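Long-range contacts in trimethylamine-N-oxide reductase (Haemophilus influenzae, PDB 7L5I), which probably reduces S- and N-oxides such as trimethylamine N-oxide at a molybdenum centre carried by two molybdopterin guanine dinucleotides: residues 356-367 against 645-656; 425-433 against 774-784. One frame throughout, in Å; residues are numbered along the deposited sequence.

Contact 1 (356-367 against 645-656); sequences RHGEQTHWMLVT and DCKGHPSWMEPE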
loop_
_atom_site.group_PDB
_atom_site.type_symbol
_atom_site.label_atom_id
_atom_site.label_comp_id
_atom_site.label_asym_id
_atom_site.label_seq_id
_atom_site.Cartn_x
_atom_site.Cartn_y
_atom_site.Cartn_z
ATOM N N ARG A 356 -3.872 -5.014 -14.526
ATOM C CA ARG A 356 -4.672 -4.555 -15.651
ATOM C C ARG A 356 -6.138 -4.927 -15.444
ATOM O O ARG A 356 -6.456 -6.020 -14.981
ATOM C CB ARG A 356 -4.155 -5.166 -16.940
ATOM C CG ARG A 356 -4.727 -4.560 -18.160
ATOM C CD ARG A 356 -4.117 -3.201 -18.484
ATOM N NE ARG A 356 -4.287 -2.963 -19.913
ATOM C CZ ARG A 356 -5.219 -2.183 -20.461
ATOM N NH1 ARG A 356 -6.073 -1.514 -19.716
ATOM N NH2 ARG A 356 -5.278 -2.061 -21.788
ATOM N N HIS A 357 -7.028 -3.996 -15.790
ATOM C CA HIS A 357 -8.475 -4.144 -15.597
ATOM C C HIS A 357 -8.842 -4.355 -14.125
ATOM O O HIS A 357 -9.885 -4.951 -13.800
ATOM C CB HIS A 357 -9.039 -5.285 -16.451
ATOM C CG HIS A 357 -8.664 -5.211 -17.902
ATOM N ND1 HIS A 357 -8.011 -6.241 -18.556
ATOM C CD2 HIS A 357 -8.864 -4.244 -18.831
ATOM C CE1 HIS A 357 -7.812 -5.899 -19.820
ATOM N NE2 HIS A 357 -8.315 -4.695 -20.013
ATOM N N GLY A 358 -8.026 -3.810 -13.218
ATOM C CA GLY A 358 -8.250 -4.022 -11.799
ATOM C C GLY A 358 -9.599 -3.536 -11.284
ATOM O O GLY A 358 -10.111 -4.074 -10.287
ATOM N N GLU A 359 -10.187 -2.537 -11.952
ATOM C CA GLU A 359 -11.504 -2.040 -11.569
ATOM C C GLU A 359 -12.550 -3.145 -11.554
ATOM O O GLU A 359 -13.549 -3.071 -10.823
ATOM C CB GLU A 359 -11.966 -0.969 -12.554
ATOM C CG GLU A 359 -11.126 0.289 -12.620
ATOM C CD GLU A 359 -9.997 0.204 -13.639
ATOM O OE1 GLU A 359 -9.675 -0.903 -14.137
ATOM O OE2 GLU A 359 -9.417 1.274 -13.953
ATOM N N GLN A 360 -12.367 -4.142 -12.415
ATOM C CA GLN A 360 -13.386 -5.153 -12.584
ATOM C C GLN A 360 -13.499 -6.079 -11.386
ATOM O O GLN A 360 -14.566 -6.669 -11.164
ATOM C CB GLN A 360 -13.076 -5.992 -13.831
ATOM C CG GLN A 360 -12.962 -5.227 -15.115
ATOM C CD GLN A 360 -14.177 -4.373 -15.400
ATOM O OE1 GLN A 360 -15.291 -4.866 -15.459
ATOM N NE2 GLN A 360 -13.964 -3.079 -15.536
ATOM N N THR A 361 -12.424 -6.255 -10.612
ATOM C CA THR A 361 -12.413 -7.300 -9.593
ATOM C C THR A 361 -13.333 -6.968 -8.415
ATOM O O THR A 361 -14.188 -7.777 -8.038
ATOM C CB THR A 361 -10.973 -7.568 -9.135
ATOM O OG1 THR A 361 -10.411 -6.366 -8.575
ATOM C CG2 THR A 361 -10.114 -7.984 -10.284
ATOM N N HIS A 362 -13.219 -5.779 -7.823
ATOM C CA HIS A 362 -14.107 -5.478 -6.718
ATOM C C HIS A 362 -15.501 -5.099 -7.190
ATOM O O HIS A 362 -16.464 -5.296 -6.438
ATOM C CB HIS A 362 -13.479 -4.403 -5.836
ATOM C CG HIS A 362 -12.256 -4.902 -5.150
ATOM N ND1 HIS A 362 -10.982 -4.613 -5.592
ATOM C CD2 HIS A 362 -12.111 -5.788 -4.136
ATOM C CE1 HIS A 362 -10.102 -5.235 -4.825
ATOM N NE2 HIS A 362 -10.763 -5.953 -3.930
ATOM N N TRP A 363 -15.640 -4.609 -8.418
ATOM C CA TRP A 363 -16.967 -4.414 -8.985
ATOM C C TRP A 363 -17.702 -5.743 -9.056
ATOM O O TRP A 363 -18.862 -5.856 -8.634
ATOM C CB TRP A 363 -16.849 -3.788 -10.371
ATOM C CG TRP A 363 -18.094 -3.192 -10.920
ATOM C CD1 TRP A 363 -19.319 -3.169 -10.354
ATOM C CD2 TRP A 363 -18.210 -2.516 -12.167
ATOM N NE1 TRP A 363 -20.209 -2.506 -11.166
ATOM C CE2 TRP A 363 -19.542 -2.086 -12.286
ATOM C CE3 TRP A 363 -17.303 -2.213 -13.187
ATOM C CZ2 TRP A 363 -20.006 -1.382 -13.397
ATOM C CZ3 TRP A 363 -17.757 -1.501 -14.287
ATOM C CH2 TRP A 363 -19.094 -1.088 -14.378
ATOM N N MET A 364 -17.027 -6.770 -9.577
ATOM C CA MET A 364 -17.628 -8.090 -9.662
ATOM C C MET A 364 -17.797 -8.718 -8.279
ATOM O O MET A 364 -18.766 -9.451 -8.055
ATOM C CB MET A 364 -16.776 -8.992 -10.581
ATOM C CG MET A 364 -17.450 -10.337 -10.833
ATOM S SD MET A 364 -19.033 -10.175 -11.693
ATOM C CE MET A 364 -19.976 -11.495 -10.900
ATOM N N LEU A 365 -16.894 -8.444 -7.327
ATOM C CA LEU A 365 -17.081 -8.986 -5.988
ATOM C C LEU A 365 -18.356 -8.430 -5.346
ATOM O O LEU A 365 -19.096 -9.164 -4.674
ATOM C CB LEU A 365 -15.878 -8.662 -5.104
ATOM C CG LEU A 365 -15.914 -9.337 -3.737
ATOM C CD1 LEU A 365 -15.711 -10.813 -3.907
ATOM C CD2 LEU A 365 -14.860 -8.778 -2.827
ATOM N N VAL A 366 -18.594 -7.120 -5.500
ATOM C CA VAL A 366 -19.814 -6.496 -4.984
ATOM C C VAL A 366 -21.043 -7.041 -5.701
ATOM O O VAL A 366 -22.103 -7.239 -5.096
ATOM C CB VAL A 366 -19.713 -4.967 -5.116
ATOM C CG1 VAL A 366 -21.048 -4.324 -4.825
ATOM C CG2 VAL A 366 -18.666 -4.475 -4.172
ATOM N N THR A 367 -20.915 -7.296 -7.002
ATOM C CA THR A 367 -22.006 -7.904 -7.766
ATOM C C THR A 367 -22.306 -9.310 -7.259
ATOM O O THR A 367 -23.470 -9.686 -7.053
ATOM C CB THR A 367 -21.614 -7.922 -9.247
ATOM O OG1 THR A 367 -21.501 -6.576 -9.742
ATOM C CG2 THR A 367 -22.627 -8.661 -10.092
ATOM N N ASP A 645 -11.627 -0.437 -22.245
ATOM C CA ASP A 645 -11.135 -1.319 -21.194
ATOM C C ASP A 645 -11.908 -1.171 -19.883
ATOM O O ASP A 645 -11.438 -1.623 -18.836
ATOM C CB ASP A 645 -9.624 -1.121 -20.971
ATOM C CG ASP A 645 -9.204 0.350 -20.822
ATOM O OD1 ASP A 645 -10.070 1.223 -20.631
ATOM O OD2 ASP A 645 -7.978 0.619 -20.885
ATOM N N CYS A 646 -13.114 -0.608 -19.929
ATOM C CA CYS A 646 -14.015 -0.636 -18.777
ATOM C C CYS A 646 -15.437 -0.421 -19.282
ATOM O O CYS A 646 -15.774 0.688 -19.696
ATOM C CB CYS A 646 -13.633 0.430 -17.759
ATOM S SG CYS A 646 -14.524 0.278 -16.185
ATOM N N LYS A 647 -16.260 -1.466 -19.247
ATOM C CA LYS A 647 -17.617 -1.404 -19.775
ATOM C C LYS A 647 -18.596 -0.964 -18.682
ATOM O O LYS A 647 -18.208 -0.627 -17.563
ATOM C CB LYS A 647 -18.016 -2.759 -20.360
ATOM C CG LYS A 647 -16.985 -3.324 -21.341
ATOM C CD LYS A 647 -17.333 -4.748 -21.751
ATOM C CE LYS A 647 -16.120 -5.473 -22.333
ATOM N NZ LYS A 647 -16.106 -6.911 -21.975
ATOM N N GLY A 648 -19.884 -0.972 -19.000
ATOM C CA GLY A 648 -20.897 -0.506 -18.085
ATOM C C GLY A 648 -21.260 -1.468 -16.979
ATOM O O GLY A 648 -21.919 -1.065 -16.021
ATOM N N HIS A 649 -20.861 -2.729 -17.090
ATOM C CA HIS A 649 -21.041 -3.711 -16.033
ATOM C C HIS A 649 -19.740 -4.486 -15.917
ATOM O O HIS A 649 -18.909 -4.442 -16.828
ATOM C CB HIS A 649 -22.204 -4.667 -16.316
ATOM C CG HIS A 649 -22.070 -5.432 -17.591
ATOM N ND1 HIS A 649 -21.195 -6.488 -17.741
ATOM C CD2 HIS A 649 -22.710 -5.303 -18.778
ATOM C CE1 HIS A 649 -21.297 -6.973 -18.967
ATOM N NE2 HIS A 649 -22.215 -6.272 -19.615
ATOM N N PRO A 650 -19.526 -5.191 -14.810
ATOM C CA PRO A 650 -18.282 -5.971 -14.689
ATOM C C PRO A 650 -18.183 -6.971 -15.823
ATOM O O PRO A 650 -19.183 -7.564 -16.228
ATOM C CB PRO A 650 -18.419 -6.684 -13.340
ATOM C CG PRO A 650 -19.546 -6.082 -12.671
ATOM C CD PRO A 650 -20.416 -5.373 -13.658
ATOM N N SER A 651 -16.964 -7.163 -16.330
ATOM C CA SER A 651 -16.748 -8.096 -17.434
ATOM C C SER A 651 -15.313 -8.605 -17.421
ATOM O O SER A 651 -14.419 -8.007 -16.812
ATOM C CB SER A 651 -17.079 -7.445 -18.787
ATOM O OG SER A 651 -16.067 -6.553 -19.237
ATOM N N TRP A 652 -15.110 -9.721 -18.126
ATOM C CA TRP A 652 -13.794 -10.318 -18.298
ATOM C C TRP A 652 -13.145 -9.796 -19.566
ATOM O O TRP A 652 -13.665 -10.001 -20.672
ATOM C CB TRP A 652 -13.895 -11.826 -18.369
ATOM C CG TRP A 652 -12.618 -12.522 -18.781
ATOM C CD1 TRP A 652 -12.467 -13.376 -19.822
ATOM C CD2 TRP A 652 -11.328 -12.416 -18.159
ATOM N NE1 TRP A 652 -11.171 -13.843 -19.883
ATOM C CE2 TRP A 652 -10.448 -13.259 -18.880
ATOM C CE3 TRP A 652 -10.832 -11.699 -17.074
ATOM C CZ2 TRP A 652 -9.113 -13.416 -18.529
ATOM C CZ3 TRP A 652 -9.507 -11.860 -16.724
ATOM C CH2 TRP A 652 -8.657 -12.708 -17.460
ATOM N N MET A 653 -12.005 -9.143 -19.402
ATOM C CA MET A 653 -11.180 -8.658 -20.499
ATOM C C MET A 653 -9.784 -9.221 -20.283
ATOM O O MET A 653 -9.209 -9.067 -19.200
ATOM C CB MET A 653 -11.173 -7.125 -20.547
ATOM C CG MET A 653 -12.549 -6.519 -20.819
ATOM S SD MET A 653 -12.665 -4.766 -20.411
ATOM C CE MET A 653 -12.725 -4.891 -18.613
ATOM N N GLU A 654 -9.233 -9.894 -21.297
ATOM C CA GLU A 654 -7.922 -10.490 -21.118
ATOM C C GLU A 654 -6.861 -9.404 -21.027
ATOM O O GLU A 654 -6.850 -8.477 -21.850
ATOM C CB GLU A 654 -7.588 -11.433 -22.270
ATOM C CG GLU A 654 -8.266 -12.770 -22.180
ATOM C CD GLU A 654 -7.750 -13.732 -23.239
ATOM O OE1 GLU A 654 -6.967 -13.291 -24.121
ATOM O OE2 GLU A 654 -8.128 -14.921 -23.189
ATOM N N PRO A 655 -5.949 -9.482 -20.073
ATOM C CA PRO A 655 -4.846 -8.519 -20.020
ATOM C C PRO A 655 -3.733 -8.919 -20.981
ATOM O O PRO A 655 -3.708 -10.026 -21.502
ATOM C CB PRO A 655 -4.375 -8.611 -18.569
ATOM C CG PRO A 655 -4.615 -9.998 -18.202
ATOM C CD PRO A 655 -5.908 -10.408 -18.931
ATOM N N GLU A 656 -2.767 -8.003 -21.151
ATOM C CA GLU A 656 -1.679 -8.244 -22.095
ATOM C C GLU A 656 -0.787 -9.397 -21.640
ATOM O O GLU A 656 -0.286 -10.169 -22.473
ATOM C CB GLU A 656 -0.857 -6.966 -22.291
ATOM C CG GLU A 656 -1.600 -5.843 -23.009
ATOM C CD GLU A 656 -2.403 -4.937 -22.060
ATOM O OE1 GLU A 656 -2.493 -5.245 -20.849
ATOM O OE2 GLU A 656 -2.931 -3.907 -22.539
HETATM O O HOH W 1 -7.042 -0.985 -23.553
HETATM O O HOH W 2 -7.795 -8.560 -17.021
HETATM O O HOH W 3 -11.246 -2.122 -16.073
HETATM O O HOH W 4 -16.410 -4.134 -17.756
#
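Arg356 meets Glu656 side-on, the guanidinium and carboxylate planes only 21° apart. Arg356 NE is shared between Glu656 OE1 (3.0 Å) and OE2, while Arg356 NH2 goes to Glu656 OE2 (3.1 Å), which thus accepts from both nitrogens. Arg356 NH1 makes a nearly straight bond to Asp645 OD2 (3.1 Å), reaching it on its anti side, tilted well out of the plane of a carboxylate that stands perpendicular to the guanidinium. NH1 also bonds the carbonyl of Thr777, so three groups fix the rotation of the guanidinium. His357 is sandwiched: Arg356 CG lies over one face and Met653 CB over the other, a CH-pi contact 3.7 Å from Met653 CB to the ring centroid.

One turn on, the Gln360 chain, bent at chi2 (-54°), presents OE1 to the backbone N of Ser651 (3.0 Å), while Met653 CE packs against Gln360 CG. Pro650 lies flat on Trp363, its CG 3.7 Å from the centroid of the five-membered ring, and the carbonyls of Lys647 and Gly648 meet the indole edge. Trp363 NE1 is held by the carbonyl of Glu632. Water 4 ties Gln360 OE1 to Lys647 N, His649 O and Ser651 OG.

The 645-656 loop runs out along helix 359-372 from Asp645 to Pro650, then doubles back to Arg356 at Pro655 and Glu656. Trp363 also packs on helix 179-187, and Met364 reaches helices 271-284 and 300-307.

Contact 2 (425-433 against 774-784); sequences AFPLARIAD and DEGTSKLAQGN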
loop_
_atom_site.group_PDB
_atom_site.type_symbol
_atom_site.label_atom_id
_atom_site.label_comp_id
_atom_site.label_asym_id
_atom_site.label_seq_id
_atom_site.Cartn_x
_atom_site.Cartn_y
_atom_site.Cartn_z
ATOM N N ALA A 425 -2.591 17.930 -11.697
ATOM C CA ALA A 425 -2.496 16.685 -10.939
ATOM C C ALA A 425 -2.957 15.493 -11.774
ATOM O O ALA A 425 -3.949 15.561 -12.496
ATOM C CB ALA A 425 -3.345 16.760 -9.668
ATOM N N PHE A 426 -2.246 14.392 -11.641
ATOM C CA PHE A 426 -2.457 13.214 -12.469
ATOM C C PHE A 426 -2.526 11.963 -11.608
ATOM O O PHE A 426 -2.001 11.943 -10.494
ATOM C CB PHE A 426 -1.302 13.084 -13.466
ATOM C CG PHE A 426 0.059 13.183 -12.820
ATOM C CD1 PHE A 426 0.686 12.057 -12.324
ATOM C CD2 PHE A 426 0.703 14.412 -12.704
ATOM C CE1 PHE A 426 1.938 12.130 -11.758
ATOM C CE2 PHE A 426 1.952 14.499 -12.123
ATOM C CZ PHE A 426 2.561 13.374 -11.634
ATOM N N PRO A 427 -3.155 10.893 -12.106
ATOM C CA PRO A 427 -3.103 9.598 -11.387
ATOM C C PRO A 427 -1.652 9.227 -11.132
ATOM O O PRO A 427 -0.835 9.192 -12.055
ATOM C CB PRO A 427 -3.779 8.621 -12.357
ATOM C CG PRO A 427 -4.514 9.466 -13.337
ATOM C CD PRO A 427 -3.799 10.771 -13.426
ATOM N N LEU A 428 -1.316 8.939 -9.873
ATOM C CA LEU A 428 0.080 9.083 -9.480
ATOM C C LEU A 428 1.005 8.062 -10.126
ATOM O O LEU A 428 2.206 8.339 -10.272
ATOM C CB LEU A 428 0.211 9.016 -7.959
ATOM C CG LEU A 428 0.358 7.652 -7.300
ATOM C CD1 LEU A 428 0.658 7.885 -5.839
ATOM C CD2 LEU A 428 -0.897 6.825 -7.474
ATOM N N ALA A 429 0.508 6.889 -10.505
ATOM C CA ALA A 429 1.399 5.924 -11.141
ATOM C C ALA A 429 1.730 6.277 -12.595
ATOM O O ALA A 429 2.440 5.510 -13.257
ATOM C CB ALA A 429 0.812 4.512 -11.042
ATOM N N ARG A 430 1.264 7.419 -13.103
ATOM C CA ARG A 430 1.764 7.978 -14.351
ATOM C C ARG A 430 3.060 8.791 -14.166
ATOM O O ARG A 430 3.518 9.405 -15.126
ATOM C CB ARG A 430 0.692 8.865 -14.998
ATOM C CG ARG A 430 -0.638 8.171 -15.307
ATOM C CD ARG A 430 -0.560 7.160 -16.457
ATOM N NE ARG A 430 0.047 5.912 -16.042
ATOM C CZ ARG A 430 0.957 5.241 -16.742
ATOM N NH1 ARG A 430 1.385 5.688 -17.918
ATOM N NH2 ARG A 430 1.465 4.127 -16.255
ATOM N N ILE A 431 3.683 8.770 -12.982
ATOM C CA ILE A 431 4.811 9.666 -12.690
ATOM C C ILE A 431 5.938 9.547 -13.734
ATOM O O ILE A 431 6.487 10.563 -14.193
ATOM C CB ILE A 431 5.322 9.391 -11.264
ATOM C CG1 ILE A 431 6.512 10.267 -10.929
ATOM C CG2 ILE A 431 5.715 7.931 -11.092
ATOM C CD1 ILE A 431 6.203 11.731 -11.006
ATOM N N ALA A 432 6.346 8.336 -14.084
ATOM C CA ALA A 432 7.419 8.187 -15.075
ATOM C C ALA A 432 7.008 8.779 -16.417
ATOM O O ALA A 432 7.763 9.521 -17.051
ATOM C CB ALA A 432 7.797 6.714 -15.224
ATOM N N ASP A 433 5.807 8.436 -16.866
ATOM C CA ASP A 433 5.235 8.980 -18.093
ATOM C C ASP A 433 5.221 10.497 -18.074
ATOM O O ASP A 433 5.526 11.135 -19.090
ATOM C CB ASP A 433 3.819 8.397 -18.223
ATOM C CG ASP A 433 3.308 8.306 -19.641
ATOM O OD1 ASP A 433 4.101 8.325 -20.612
ATOM O OD2 ASP A 433 2.069 8.156 -19.755
ATOM N N ASP A 774 4.614 -0.880 -16.568
ATOM C CA ASP A 774 4.150 0.413 -16.094
ATOM C C ASP A 774 3.018 0.882 -17.008
ATOM O O ASP A 774 3.264 1.498 -18.047
ATOM C CB ASP A 774 5.317 1.414 -16.084
ATOM C CG ASP A 774 4.914 2.776 -15.567
ATOM O OD1 ASP A 774 3.851 2.866 -14.930
ATOM O OD2 ASP A 774 5.666 3.762 -15.797
ATOM N N GLU A 775 1.783 0.568 -16.628
ATOM C CA GLU A 775 0.631 0.958 -17.430
ATOM C C GLU A 775 -0.595 1.115 -16.539
ATOM O O GLU A 775 -0.681 0.522 -15.458
ATOM C CB GLU A 775 0.330 -0.065 -18.527
ATOM C CG GLU A 775 -0.076 -1.392 -17.979
ATOM C CD GLU A 775 -0.171 -2.441 -19.056
ATOM O OE1 GLU A 775 -0.144 -2.071 -20.246
ATOM O OE2 GLU A 775 -0.265 -3.625 -18.698
ATOM N N GLY A 776 -1.545 1.919 -17.015
ATOM C CA GLY A 776 -2.775 2.131 -16.270
ATOM C C GLY A 776 -3.687 0.921 -16.294
ATOM O O GLY A 776 -3.747 0.169 -17.269
ATOM N N THR A 777 -4.420 0.736 -15.185
ATOM C CA THR A 777 -5.388 -0.362 -15.105
ATOM C C THR A 777 -6.367 -0.312 -16.272
ATOM O O THR A 777 -6.664 -1.334 -16.905
ATOM C CB THR A 777 -6.132 -0.319 -13.768
ATOM O OG1 THR A 777 -6.656 0.999 -13.531
ATOM C CG2 THR A 777 -5.178 -0.688 -12.625
ATOM N N SER A 778 -6.858 0.872 -16.569
ATOM C CA SER A 778 -7.797 1.150 -17.645
ATOM C C SER A 778 -7.946 2.662 -17.671
ATOM O O SER A 778 -7.408 3.371 -16.817
ATOM C CB SER A 778 -9.150 0.471 -17.442
ATOM O OG SER A 778 -9.995 1.223 -16.578
ATOM N N LYS A 779 -8.713 3.161 -18.645
ATOM C CA LYS A 779 -8.953 4.592 -18.698
ATOM C C LYS A 779 -9.841 5.071 -17.560
ATOM O O LYS A 779 -9.869 6.267 -17.294
ATOM C CB LYS A 779 -9.575 4.976 -20.038
ATOM C CG LYS A 779 -8.642 4.661 -21.187
ATOM C CD LYS A 779 -9.294 4.992 -22.519
ATOM C CE LYS A 779 -8.315 4.770 -23.637
ATOM N NZ LYS A 779 -8.233 3.339 -23.969
ATOM N N LEU A 780 -10.543 4.175 -16.868
ATOM C CA LEU A 780 -11.392 4.624 -15.775
ATOM C C LEU A 780 -10.548 5.170 -14.629
ATOM O O LEU A 780 -10.698 6.329 -14.222
ATOM C CB LEU A 780 -12.297 3.489 -15.285
ATOM C CG LEU A 780 -13.263 4.011 -14.221
ATOM C CD1 LEU A 780 -14.381 4.782 -14.877
ATOM C CD2 LEU A 780 -13.811 2.905 -13.385
ATOM N N ALA A 781 -9.656 4.342 -14.084
ATOM C CA ALA A 781 -8.914 4.727 -12.891
ATOM C C ALA A 781 -7.451 5.045 -13.124
ATOM O O ALA A 781 -6.831 5.694 -12.272
ATOM C CB ALA A 781 -8.997 3.605 -11.847
ATOM N N GLN A 782 -6.858 4.537 -14.204
ATOM C CA GLN A 782 -5.426 4.649 -14.437
ATOM C C GLN A 782 -4.610 4.263 -13.203
ATOM O O GLN A 782 -3.627 4.933 -12.849
ATOM C CB GLN A 782 -5.081 6.064 -14.895
ATOM C CG GLN A 782 -5.757 6.482 -16.181
ATOM C CD GLN A 782 -5.075 5.902 -17.425
ATOM O OE1 GLN A 782 -4.165 5.093 -17.326
ATOM N NE2 GLN A 782 -5.537 6.314 -18.607
ATOM N N GLY A 783 -4.999 3.146 -12.555
ATOM C CA GLY A 783 -4.246 2.635 -11.424
ATOM C C GLY A 783 -2.989 1.913 -11.869
ATOM O O GLY A 783 -2.767 1.673 -13.042
ATOM N N ASN A 784 -2.128 1.560 -10.909
ATOM C CA ASN A 784 -0.919 0.810 -11.257
ATOM C C ASN A 784 -1.250 -0.672 -11.442
ATOM O O ASN A 784 -2.178 -1.204 -10.819
ATOM C CB ASN A 784 0.184 1.035 -10.208
ATOM C CG ASN A 784 -0.084 0.343 -8.863
ATOM O OD1 ASN A 784 0.609 -0.607 -8.494
ATOM N ND2 ASN A 784 -1.066 0.855 -8.115
HETATM O O HOH W 5 -2.365 5.648 -10.492
HETATM O O HOH W 6 4.470 6.084 -15.140
HETATM O O HOH W 7 0.320 2.700 -13.891
HETATM O O HOH W 8 -1.123 4.847 -13.840
HETATM O O HOH W 9 3.530 4.166 -19.047
#
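Arg430 reaches Asp774 through a chain that leaves with CG beside the backbone N (chi1 -58°) and bends at chi2 and chi3, folding the guanidinium back toward the 774-784 loop; Asp774 answers with CG anti to its own N (chi1 -178°), which carries the carboxylate forward. The two side chains run antiparallel alongside one another and join in a salt bridge, Arg430 NH2 to Asp774 OD1 at 3.0 Å, with the planes 49° apart. Arg430 NH1 makes a second, weak bond to Asp433 OD2, an oxygen that Tyr451 also binds.

Waters complete the grip, three of them in the guanidinium plane. Water 8 links Arg430 NE to the carbonyl of Gln782, and water 9 links NH1 to Asp774 O, while water 7 lies 3.0 Å from Arg430 NH2. The backbone N of Gly776 lies over one face of the group. Water 6 donates to Asp774 OD2 and to Ala429 O and accepts from Asp433 N, joining the carboxylate to the first turn of helix 431-436, where Ala432 CB rests 3.7 Å from Asp774 OD2. Water 5 bridges Ala429 N and Gln782 O.

Apolar contacts lie beside this polar network. Ala429 CB touches Asn784 CB at 3.6 Å, and the Pro427 ring packs on Gln782 CB, with Pro427 CG 3.8 Å away; Gln782 NE2 donates to the carbonyl of Gln443.

No direct hydrogen bond joins the backbones. This is a water-rich, salt-bridged seam between the molybdopterin oxidoreductase region and the dinucleotide-binding region, where the side chain of Asn784 lies about 5 Å from a bound molybdopterin guanine dinucleotide and about 8 Å from the molybdenum. A molybdenum held by two pterin guanine dinucleotides between these regions is characteristic of the DMSO reductase family.

How the contacts relate
The centres of contacts 1 and 2 lie 16 Å apart, and their segments alternate along the chain: 356-367, 425-433, 645-656, 774-784. They meet directly where the start of helix 359-372 faces the 774-784 loop. There Glu359 OE2 probably accepts hydrogen bonds from Ser778 OG (2.7 Å) and Thr777 OG1. The 774-784 loop, one side of contact 2, which leads to strand 790-795, thus touches both segments of contact 1, with Arg356 and Glu359 on one and Asp645, packed against Ser778, on the other. Together the contacts join regions distant in sequence near the cofactor, their nearest side chains about 5 Å (contact 2) and 9 Å (contact 1) from bound molybdopterin guanine dinucleotide.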